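Local coordinates for calcium uptake protein 2, mitochondrial (Homo sapiens, PDB 6LB7) that binds calcium through EF-hands and, as a paralogue and partner of MICU1, is thought to take part in gating calcium uptake through the mitochondrial uniporter, at residues A104-M107 / L108-D111; F163-R166 / G167-K170; K96-S99 / G100-V103; F176-F179 / M180-Q184. All coordinates share one frame; numbering follows the deposited sequence.

Interaction 1 (A104-M107 / L108-D111); sequences AFKM and LDTD. With CA (calcium ion), chain F.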
loop_
_atom_site.group_PDB
_atom_site.type_symbol
_atom_site.label_atom_id
_atom_site.label_comp_id
_atom_site.label_asym_id
_atom_site.label_seq_id
_atom_site.Cartn_x
_atom_site.Cartn_y
_atom_site.Cartn_z
ATOM N N ALA B 104 -4.002 11.233 -6.595
ATOM C CA ALA B 104 -2.998 12.103 -7.205
ATOM C C ALA B 104 -3.515 13.530 -7.319
ATOM O O ALA B 104 -2.763 14.488 -7.111
ATOM C CB ALA B 104 -2.599 11.578 -8.586
ATOM N N PHE B 105 -4.793 13.687 -7.675
ATOM C CA PHE B 105 -5.380 15.020 -7.784
ATOM C C PHE B 105 -5.355 15.721 -6.433
ATOM O O PHE B 105 -4.908 16.872 -6.315
ATOM C CB PHE B 105 -6.818 14.905 -8.328
ATOM C CG PHE B 105 -7.535 16.225 -8.453
ATOM C CD1 PHE B 105 -7.390 17.009 -9.588
ATOM C CD2 PHE B 105 -8.375 16.678 -7.431
ATOM C CE1 PHE B 105 -8.053 18.226 -9.711
ATOM C CE2 PHE B 105 -9.045 17.893 -7.543
ATOM C CZ PHE B 105 -8.880 18.674 -8.683
ATOM N N LYS B 106 -5.801 15.022 -5.392
ATOM C CA LYS B 106 -5.925 15.637 -4.076
ATOM C C LYS B 106 -4.563 15.894 -3.448
ATOM O O LYS B 106 -4.428 16.818 -2.637
ATOM C CB LYS B 106 -6.777 14.756 -3.158
ATOM C CG LYS B 106 -8.263 14.713 -3.519
ATOM C CD LYS B 106 -8.873 16.130 -3.681
ATOM C CE LYS B 106 -9.057 16.879 -2.337
ATOM N NZ LYS B 106 -9.281 18.362 -2.536
ATOM N N MET B 107 -3.541 15.106 -3.823
ATOM C CA MET B 107 -2.180 15.376 -3.345
ATOM C C MET B 107 -1.684 16.724 -3.845
ATOM O O MET B 107 -0.973 17.438 -3.130
ATOM C CB MET B 107 -1.213 14.269 -3.794
ATOM C CG MET B 107 -1.296 12.983 -2.990
ATOM S SD MET B 107 -0.839 13.255 -1.270
ATOM C CE MET B 107 0.910 13.595 -1.425
ATOM N N LEU B 108 -2.048 17.085 -5.075
ATOM C CA LEU B 108 -1.619 18.334 -5.684
ATOM C C LEU B 108 -2.484 19.530 -5.288
ATOM O O LEU B 108 -1.996 20.663 -5.312
ATOM C CB LEU B 108 -1.619 18.190 -7.210
ATOM C CG LEU B 108 -0.549 17.314 -7.869
ATOM C CD1 LEU B 108 -0.877 17.061 -9.338
ATOM C CD2 LEU B 108 0.815 17.969 -7.747
ATOM N N ASP B 109 -3.757 19.308 -4.948
ATOM C CA ASP B 109 -4.697 20.378 -4.578
ATOM C C ASP B 109 -4.554 20.669 -3.086
ATOM O O ASP B 109 -5.388 20.298 -2.255
ATOM C CB ASP B 109 -6.129 19.977 -4.931
ATOM C CG ASP B 109 -7.177 21.019 -4.475
ATOM O OD1 ASP B 109 -6.937 22.249 -4.548
ATOM O OD2 ASP B 109 -8.260 20.573 -4.055
ATOM N N THR B 110 -3.469 21.361 -2.740
ATOM C CA THR B 110 -3.139 21.533 -1.334
ATOM C C THR B 110 -4.020 22.552 -0.618
ATOM O O THR B 110 -4.157 22.468 0.602
ATOM C CB THR B 110 -1.673 21.919 -1.194
ATOM O OG1 THR B 110 -1.399 23.003 -2.079
ATOM C CG2 THR B 110 -0.784 20.728 -1.580
ATOM N N ASP B 111 -4.612 23.517 -1.316
ATOM C CA ASP B 111 -5.547 24.358 -0.572
ATOM C C ASP B 111 -6.935 23.730 -0.464
ATOM O O ASP B 111 -7.793 24.276 0.238
ATOM C CB ASP B 111 -5.640 25.768 -1.183
ATOM C CG ASP B 111 -6.287 25.790 -2.544
ATOM O OD1 ASP B 111 -6.420 26.900 -3.096
ATOM O OD2 ASP B 111 -6.655 24.724 -3.079
HETATM CA CA CA F . -6.157 24.149 -5.375
HETATM O O HOH W 1 -6.239 18.484 -0.587
HETATM O O HOH W 2 -5.837 26.700 -5.855
#

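Interaction 2 (F163-R166 / G167-K170); sequences FGKR and GQRK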
loop_
_atom_site.group_PDB
_atom_site.type_symbol
_atom_site.label_atom_id
_atom_site.label_comp_id
_atom_site.label_asym_id
_atom_site.label_seq_id
_atom_site.Cartn_x
_atom_site.Cartn_y
_atom_site.Cartn_z
ATOM N N PHE B 163 -3.413 24.952 -17.677
ATOM C CA PHE B 163 -3.559 26.269 -17.071
ATOM C C PHE B 163 -3.537 27.463 -18.029
ATOM O O PHE B 163 -3.644 28.598 -17.558
ATOM C CB PHE B 163 -2.469 26.470 -16.006
ATOM C CG PHE B 163 -2.245 25.257 -15.137
ATOM C CD1 PHE B 163 -1.019 24.613 -15.119
ATOM C CD2 PHE B 163 -3.274 24.744 -14.361
ATOM C CE1 PHE B 163 -0.817 23.486 -14.315
ATOM C CE2 PHE B 163 -3.081 23.607 -13.569
ATOM C CZ PHE B 163 -1.851 22.982 -13.549
ATOM N N GLY B 164 -3.416 27.263 -19.339
ATOM C CA GLY B 164 -3.241 28.387 -20.248
ATOM C C GLY B 164 -1.875 29.037 -20.070
ATOM O O GLY B 164 -1.075 28.653 -19.219
ATOM N N LYS B 165 -1.624 30.070 -20.883
ATOM C CA LYS B 165 -0.242 30.543 -20.952
ATOM C C LYS B 165 0.155 31.354 -19.721
ATOM O O LYS B 165 1.279 31.216 -19.219
ATOM C CB LYS B 165 -0.028 31.361 -22.225
ATOM C CG LYS B 165 -0.082 30.556 -23.431
ATOM C CD LYS B 165 -1.343 29.830 -23.636
ATOM C CE LYS B 165 -2.444 30.587 -23.254
ATOM N NZ LYS B 165 -3.689 29.866 -23.226
ATOM N N ARG B 166 -0.752 32.121 -19.115
ATOM C CA ARG B 166 -0.404 32.858 -17.905
ATOM C C ARG B 166 -0.945 32.201 -16.640
ATOM O O ARG B 166 -0.999 32.851 -15.588
ATOM C CB ARG B 166 -0.924 34.295 -17.987
ATOM C CG ARG B 166 -0.848 34.943 -19.256
ATOM C CD ARG B 166 0.115 36.017 -19.289
ATOM N NE ARG B 166 0.536 36.218 -20.390
ATOM C CZ ARG B 166 1.557 36.476 -20.588
ATOM N NH1 ARG B 166 2.256 36.557 -19.750
ATOM N NH2 ARG B 166 1.887 36.643 -21.620
ATOM N N GLY B 167 -1.259 30.910 -16.703
ATOM C CA GLY B 167 -1.920 30.293 -15.573
ATOM C C GLY B 167 -3.315 30.829 -15.353
ATOM O O GLY B 167 -3.799 30.848 -14.216
ATOM N N GLN B 168 -3.969 31.293 -16.419
ATOM C CA GLN B 168 -5.344 31.764 -16.301
ATOM C C GLN B 168 -6.260 30.660 -15.777
ATOM O O GLN B 168 -7.029 30.870 -14.833
ATOM C CB GLN B 168 -5.842 32.277 -17.660
ATOM C CG GLN B 168 -5.500 31.374 -18.860
ATOM C CD GLN B 168 -4.245 31.809 -19.593
ATOM O OE1 GLN B 168 -3.320 32.338 -18.985
ATOM N NE2 GLN B 168 -4.203 31.573 -20.903
ATOM N N ARG B 169 -6.167 29.470 -16.362
ATOM C CA ARG B 169 -7.167 28.428 -16.190
ATOM C C ARG B 169 -6.841 27.569 -14.971
ATOM O O ARG B 169 -5.690 27.475 -14.537
ATOM C CB ARG B 169 -7.240 27.573 -17.461
ATOM C CG ARG B 169 -8.442 26.629 -17.568
ATOM C CD ARG B 169 -8.309 25.740 -18.807
ATOM N NE ARG B 169 -9.079 24.497 -18.722
ATOM C CZ ARG B 169 -8.672 23.407 -18.072
ATOM N NH1 ARG B 169 -7.514 23.417 -17.422
ATOM N NH2 ARG B 169 -9.428 22.310 -18.054
ATOM N N LYS B 170 -7.875 26.965 -14.397
ATOM C CA LYS B 170 -7.723 26.062 -13.270
ATOM C C LYS B 170 -8.249 24.688 -13.673
ATOM O O LYS B 170 -9.223 24.588 -14.427
ATOM C CB LYS B 170 -8.452 26.616 -12.045
ATOM C CG LYS B 170 -8.303 28.145 -11.920
ATOM C CD LYS B 170 -8.423 28.651 -10.493
ATOM C CE LYS B 170 -8.973 30.083 -10.429
ATOM N NZ LYS B 170 -10.383 30.146 -9.933
#

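Interaction 3 (K96-S99 / G100-V103); sequences KPHS and GFHV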
loop_
_atom_site.group_PDB
_atom_site.type_symbol
_atom_site.label_atom_id
_atom_site.label_comp_id
_atom_site.label_asym_id
_atom_site.label_seq_id
_atom_site.Cartn_x
_atom_site.Cartn_y
_atom_site.Cartn_z
ATOM N N LYS B 96 -0.761 3.763 -12.208
ATOM C CA LYS B 96 -1.816 3.804 -11.201
ATOM C C LYS B 96 -3.060 3.051 -11.661
ATOM O O LYS B 96 -3.487 3.200 -12.803
ATOM C CB LYS B 96 -2.220 5.248 -10.895
ATOM C CG LYS B 96 -1.091 6.145 -10.434
ATOM C CD LYS B 96 -0.675 5.804 -9.035
ATOM C CE LYS B 96 0.210 6.902 -8.438
ATOM N NZ LYS B 96 0.724 6.437 -7.118
ATOM N N PRO B 97 -3.694 2.302 -10.768
ATOM C CA PRO B 97 -5.096 1.939 -10.983
ATOM C C PRO B 97 -5.952 3.193 -11.053
ATOM O O PRO B 97 -5.542 4.284 -10.648
ATOM C CB PRO B 97 -5.439 1.095 -9.748
ATOM C CG PRO B 97 -4.524 1.640 -8.666
ATOM C CD PRO B 97 -3.234 2.000 -9.398
ATOM N N HIS B 98 -7.175 3.032 -11.558
ATOM C CA HIS B 98 -8.044 4.196 -11.698
ATOM C C HIS B 98 -8.294 4.869 -10.352
ATOM O O HIS B 98 -8.368 6.100 -10.273
ATOM C CB HIS B 98 -9.370 3.801 -12.352
ATOM C CG HIS B 98 -10.115 4.968 -12.914
ATOM N ND1 HIS B 98 -10.871 5.817 -12.129
ATOM C CD2 HIS B 98 -10.188 5.456 -14.177
ATOM C CE1 HIS B 98 -11.389 6.766 -12.891
ATOM N NE2 HIS B 98 -10.993 6.567 -14.137
ATOM N N SER B 99 -8.410 4.080 -9.279
ATOM C CA SER B 99 -8.605 4.631 -7.938
ATOM C C SER B 99 -7.466 5.538 -7.487
ATOM O O SER B 99 -7.656 6.345 -6.573
ATOM C CB SER B 99 -8.766 3.503 -6.930
ATOM O OG SER B 99 -7.640 2.646 -6.952
ATOM N N GLY B 100 -6.289 5.430 -8.092
ATOM C CA GLY B 100 -5.221 6.335 -7.724
ATOM C C GLY B 100 -5.300 7.718 -8.322
ATOM O O GLY B 100 -4.553 8.601 -7.880
ATOM N N PHE B 101 -6.176 7.942 -9.309
ATOM C CA PHE B 101 -6.221 9.251 -9.956
ATOM C C PHE B 101 -6.704 10.330 -8.997
ATOM O O PHE B 101 -6.143 11.430 -8.969
ATOM C CB PHE B 101 -7.123 9.226 -11.200
ATOM C CG PHE B 101 -6.595 8.364 -12.317
ATOM C CD1 PHE B 101 -5.301 7.842 -12.272
ATOM C CD2 PHE B 101 -7.389 8.069 -13.413
ATOM C CE1 PHE B 101 -4.821 7.034 -13.293
ATOM C CE2 PHE B 101 -6.907 7.263 -14.449
ATOM C CZ PHE B 101 -5.628 6.742 -14.378
ATOM N N HIS B 102 -7.746 10.042 -8.206
ATOM C CA HIS B 102 -8.272 11.083 -7.321
ATOM C C HIS B 102 -7.273 11.410 -6.216
ATOM O O HIS B 102 -7.122 12.572 -5.819
ATOM C CB HIS B 102 -9.623 10.658 -6.730
ATOM C CG HIS B 102 -10.382 11.790 -6.106
ATOM N ND1 HIS B 102 -10.788 11.784 -4.790
ATOM C CD2 HIS B 102 -10.768 12.986 -6.613
ATOM C CE1 HIS B 102 -11.411 12.917 -4.518
ATOM N NE2 HIS B 102 -11.411 13.665 -5.606
ATOM N N VAL B 103 -6.586 10.387 -5.717
ATOM C CA VAL B 103 -5.483 10.565 -4.772
ATOM C C VAL B 103 -4.423 11.489 -5.354
ATOM O O VAL B 103 -3.968 12.429 -4.695
ATOM C CB VAL B 103 -4.889 9.193 -4.411
ATOM C CG1 VAL B 103 -3.545 9.340 -3.727
ATOM C CG2 VAL B 103 -5.878 8.399 -3.563
HETATM O O HOH W 3 -9.750 7.785 -8.564
#

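Interaction 4 (F176-F179 / M180-Q184); sequences FRRF and MENLQ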
loop_
_atom_site.group_PDB
_atom_site.type_symbol
_atom_site.label_atom_id
_atom_site.label_comp_id
_atom_site.label_asym_id
_atom_site.label_seq_id
_atom_site.Cartn_x
_atom_site.Cartn_y
_atom_site.Cartn_z
ATOM N N PHE B 176 -8.863 16.490 -15.098
ATOM C CA PHE B 176 -7.649 15.780 -14.684
ATOM C C PHE B 176 -7.816 14.277 -14.878
ATOM O O PHE B 176 -6.960 13.621 -15.474
ATOM C CB PHE B 176 -7.339 16.116 -13.222
ATOM C CG PHE B 176 -6.145 15.374 -12.623
ATOM C CD1 PHE B 176 -4.898 15.977 -12.561
ATOM C CD2 PHE B 176 -6.296 14.105 -12.068
ATOM C CE1 PHE B 176 -3.806 15.331 -11.972
ATOM C CE2 PHE B 176 -5.204 13.441 -11.475
ATOM C CZ PHE B 176 -3.959 14.060 -11.432
ATOM N N ARG B 177 -8.934 13.724 -14.382
ATOM C CA ARG B 177 -9.203 12.295 -14.496
ATOM C C ARG B 177 -9.241 11.841 -15.949
ATOM O O ARG B 177 -8.709 10.782 -16.292
ATOM C CB ARG B 177 -10.529 11.955 -13.810
ATOM C CG ARG B 177 -10.983 10.509 -14.036
ATOM C CD ARG B 177 -12.360 10.189 -13.419
ATOM N NE ARG B 177 -13.357 11.206 -13.748
ATOM C CZ ARG B 177 -14.010 11.271 -14.910
ATOM N NH1 ARG B 177 -13.792 10.371 -15.868
ATOM N NH2 ARG B 177 -14.893 12.238 -15.115
ATOM N N ARG B 178 -9.899 12.612 -16.814
ATOM C CA ARG B 178 -10.039 12.229 -18.214
ATOM C C ARG B 178 -8.684 12.221 -18.926
ATOM O O ARG B 178 -8.424 11.365 -19.778
ATOM C CB ARG B 178 -11.028 13.179 -18.891
ATOM C CG ARG B 178 -11.322 12.878 -20.287
ATOM C CD ARG B 178 -12.471 13.710 -20.824
ATOM N NE ARG B 178 -13.671 13.267 -20.388
ATOM C CZ ARG B 178 -14.228 12.272 -20.817
ATOM N NH1 ARG B 178 -13.691 11.622 -21.693
ATOM N NH2 ARG B 178 -15.317 11.926 -20.367
ATOM N N PHE B 179 -7.840 13.202 -18.613
ATOM C CA PHE B 179 -6.499 13.241 -19.183
ATOM C C PHE B 179 -5.683 12.006 -18.783
ATOM O O PHE B 179 -5.003 11.412 -19.624
ATOM C CB PHE B 179 -5.783 14.516 -18.747
ATOM C CG PHE B 179 -4.455 14.718 -19.428
ATOM C CD1 PHE B 179 -3.287 14.227 -18.857
ATOM C CD2 PHE B 179 -4.383 15.364 -20.645
ATOM C CE1 PHE B 179 -2.065 14.390 -19.485
ATOM C CE2 PHE B 179 -3.166 15.542 -21.273
ATOM C CZ PHE B 179 -2.008 15.044 -20.686
ATOM N N MET B 180 -5.748 11.605 -17.507
ATOM C CA MET B 180 -4.997 10.437 -17.046
ATOM C C MET B 180 -5.551 9.138 -17.630
ATOM O O MET B 180 -4.784 8.253 -18.016
ATOM C CB MET B 180 -5.011 10.371 -15.517
ATOM C CG MET B 180 -4.465 11.629 -14.852
ATOM S SD MET B 180 -2.901 12.198 -15.576
ATOM C CE MET B 180 -3.017 13.965 -15.298
ATOM N N GLU B 181 -6.881 8.984 -17.666
ATOM C CA GLU B 181 -7.465 7.845 -18.374
ATOM C C GLU B 181 -7.000 7.815 -19.825
ATOM O O GLU B 181 -6.683 6.754 -20.363
ATOM C CB GLU B 181 -8.998 7.909 -18.333
ATOM C CG GLU B 181 -9.657 7.728 -16.949
ATOM C CD GLU B 181 -11.139 8.152 -16.947
ATOM O OE1 GLU B 181 -11.856 7.870 -15.952
ATOM O OE2 GLU B 181 -11.579 8.794 -17.929
ATOM N N ASN B 182 -6.983 8.975 -20.482
ATOM C CA ASN B 182 -6.624 9.024 -21.891
ATOM C C ASN B 182 -5.131 8.786 -22.101
ATOM O O ASN B 182 -4.733 8.261 -23.148
ATOM C CB ASN B 182 -7.046 10.366 -22.485
ATOM C CG ASN B 182 -8.555 10.412 -22.831
ATOM O OD1 ASN B 182 -9.176 9.379 -23.064
ATOM N ND2 ASN B 182 -9.128 11.614 -22.858
ATOM N N LEU B 183 -4.295 9.204 -21.150
ATOM C CA LEU B 183 -2.867 8.881 -21.219
ATOM C C LEU B 183 -2.652 7.371 -21.193
ATOM O O LEU B 183 -1.955 6.818 -22.058
ATOM C CB LEU B 183 -2.122 9.557 -20.064
ATOM C CG LEU B 183 -0.680 9.110 -19.837
ATOM C CD1 LEU B 183 0.189 9.581 -21.005
ATOM C CD2 LEU B 183 -0.162 9.632 -18.503
ATOM N N GLN B 184 -3.253 6.685 -20.212
ATOM C CA GLN B 184 -3.146 5.224 -20.166
ATOM C C GLN B 184 -3.711 4.590 -21.439
ATOM O O GLN B 184 -3.084 3.709 -22.038
ATOM C CB GLN B 184 -3.846 4.674 -18.925
ATOM C CG GLN B 184 -3.262 5.137 -17.594
ATOM C CD GLN B 184 -3.814 4.356 -16.423
ATOM O OE1 GLN B 184 -4.861 3.721 -16.532
ATOM N NE2 GLN B 184 -3.102 4.383 -15.290
#

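Interaction 1 (A104-M107 / L108-D111)
Asp109 shares its carboxylate between the calcium ion and Lys106. Its OD1 binds the calcium ion at 2.2 Å, and OD2 of Asp111 reaches the same calcium ion at 2.4 Å. A water, the side chains of Asn113 and Glu120 and the carbonyl O of Met115 complete the shell. OD2 of Asp109 is held by the protein instead. Lys106 NZ makes a salt bridge to Asp109 OD2 at 2.9 Å, approaching on the anti side and 22° out of the carboxylate plane, while the backbone N of Glu114 donates to the same oxygen. Bends at chi2 (-51°) and chi3 (-73°) curl the lysine back until it runs alongside Asp109.

One layer further out, the end of helix 99-108 fixes the backbone of Asp109, whose N donates to Phe105 O at 3.0 Å. A second water bridges Lys106 O and Asp109 O. Phe105 in turn packs edge-to-face with Tyr173 and Phe176, and Leu108 leans on Ile116 and Leu124. With an alanine in place of Lys106, OD2 of Asp109 would probably keep the Glu114 amide but lose its charged mate, leaving the carboxylate freer to turn. As built, calcium and ammonium on separate oxygens are likely to balance the charge of Asp109 and set its rotation at the opening of this EF-hand loop.

Interaction 2 (F163-R166 / G167-K170)
Phe163 and Arg169 close the turn through their backbones. Arg169 N donates to Phe163 O at 2.9 Å and a fairly straight 161°, although the donor stands 53° above the carbonyl plane. The returning chain also passes the side of the phenylalanine: Arg169 O lies at the ring's edge, 3.7 Å from Phe163 CD2, and 3.5 Å from Phe163 CA in a CA-H...O contact. With chi1 at -167° the Arg169 side chain swings away from its own backbone N, and its extended chain carries NH1 back to a weak hydrogen bond with Phe162 O.

At Gly164 the chain leaves the helix with positive phi and enters a type I beta turn that ends at Gly167. The bond across the turn, Gly167 N to Gly164 O, is weak at 3.4 Å. Gly167 has positive phi as well, a backbone shape that by itself favours glycine, which fits the residues found at both ends of the turn.

Lys165 and Arg166 take the two corners of the turn, both exposed. The Gln168 side chain folds back across them, its CG 3.6 Å from Phe163 O.

The loop joins helix 157-163 to strand 171-172, which pairs antiparallel with strand 115-116. Phe163 packs on Ile116 of that strand and Lys170 on Met115. This layout is consistent with a degenerate EF-hand loop paired with the calcium-binding one.

Interaction 3 (K96-S99 / G100-V103)
His98 and Phe101 make the main side-chain contact where helix 99-108 starts. Their rings lie obliquely, planes 48° apart and centroids of the His98 and Phe101 rings separated by 4.9 Å. With chi1 at -162°, the imidazole of His98 lies beside its own carbonyl carbon, where CD2 of Phe101 sits over the centre of its face. The backbone joins in, with His98 CA directly above the Phe101 ring, 4.2 Å from its centroid, as a CH-pi contact. From Lys96, CB touches the same ring at Phe101 CE1, 4.0 Å away.

Two backbone hydrogen bonds begin the helix, each between residues three apart: Gly100 N to Pro97 O at 2.9 Å, and Phe101 N to His98 O at 3.0 Å. Both donors stand well above the carbonyl planes. A water extends the pattern, donating to His98 O and accepting from His102 N.

The polar ends find partners beyond this turn: Lys96 NZ bonds to a polar side chain of the neighbouring protein chain, and His98 NE2 to Glu181 of helix 173-196. Phe101 packs against Tyr173, Glu181 and Gln184 of that helix, while Pro97 rests on Thr250 and His251. The bend leading out of helix 84-94 is thus set between helix 173-196 and the 250-251 loop.

Interaction 4 (F176-F179 / M180-Q184)
Met180 reaches back to two phenylalanines. Its chain, bent at chi2 (-47°), places CE over one face of the Phe176 ring, 3.9 Å from the Phe176 ring centroid and 21° off the normal. Met180 CE also touches Phe179 CD1 at 3.6 Å. Its sulfur lies in the plane of the Phe179 ring, at the edge, so one methionine serves two aromatic partners.

Glu181 looks to the polar side. Arg177 NH1 donates to Glu181 OE1 at 3.2 Å and 164°, a salt bridge in which the oxygen lies in the guanidinium plane, at its edge, while the nitrogen comes to the syn side, well out of the carboxylate plane. His98 NE2 bonds to the same OE1. With an alanine at Glu181, Arg177 and His98 would probably both lose their shared acceptor, leaving the arginine end free to swing.

Asn182 runs alongside Arg178, its ND2 3.6 Å from Arg178 CG, and its backbone N donates to Arg178 O at 2.9 Å. Leu183 N follows with a bond to Phe179 O at 2.8 Å, while its side chain packs on Ile93 and Leu94. Gln184 turns NE2 to the carbonyl oxygens of Ile93 and Lys96, tying this helix to the end of helix 84-94.

Met180 N to Phe176 O and Glu181 N to Arg177 O complete the i to i+4 ladder of a regular alpha helix. It is amphipathic: Phe176, Phe179, Met180 and Leu183 enter the hydrophobic core among the EF-hand helices, with Arg178 on the exposed side.

Along the chain the order is interaction 3, 1, 2, 4. Interactions 3 and 1 occupy the start and end of helix 99-108, their centres about 12 Å apart, and the second runs into the calcium loop. Interaction 4, on helix 173-196, lies alongside that helix: its centre is about 10 Å from that of interaction 3, where His98 and Lys96 O meet Glu181 and Gln184, and about 16 Å from interaction 1, where Phe105 packs on Phe176. Interaction 2 stands apart, its nearest atoms about 7 Å from both 1 and 4, connected through the pairing of strands 115-116 and 171-172. Calcium binding at one loop could therefore be felt by the paired loop and its helices.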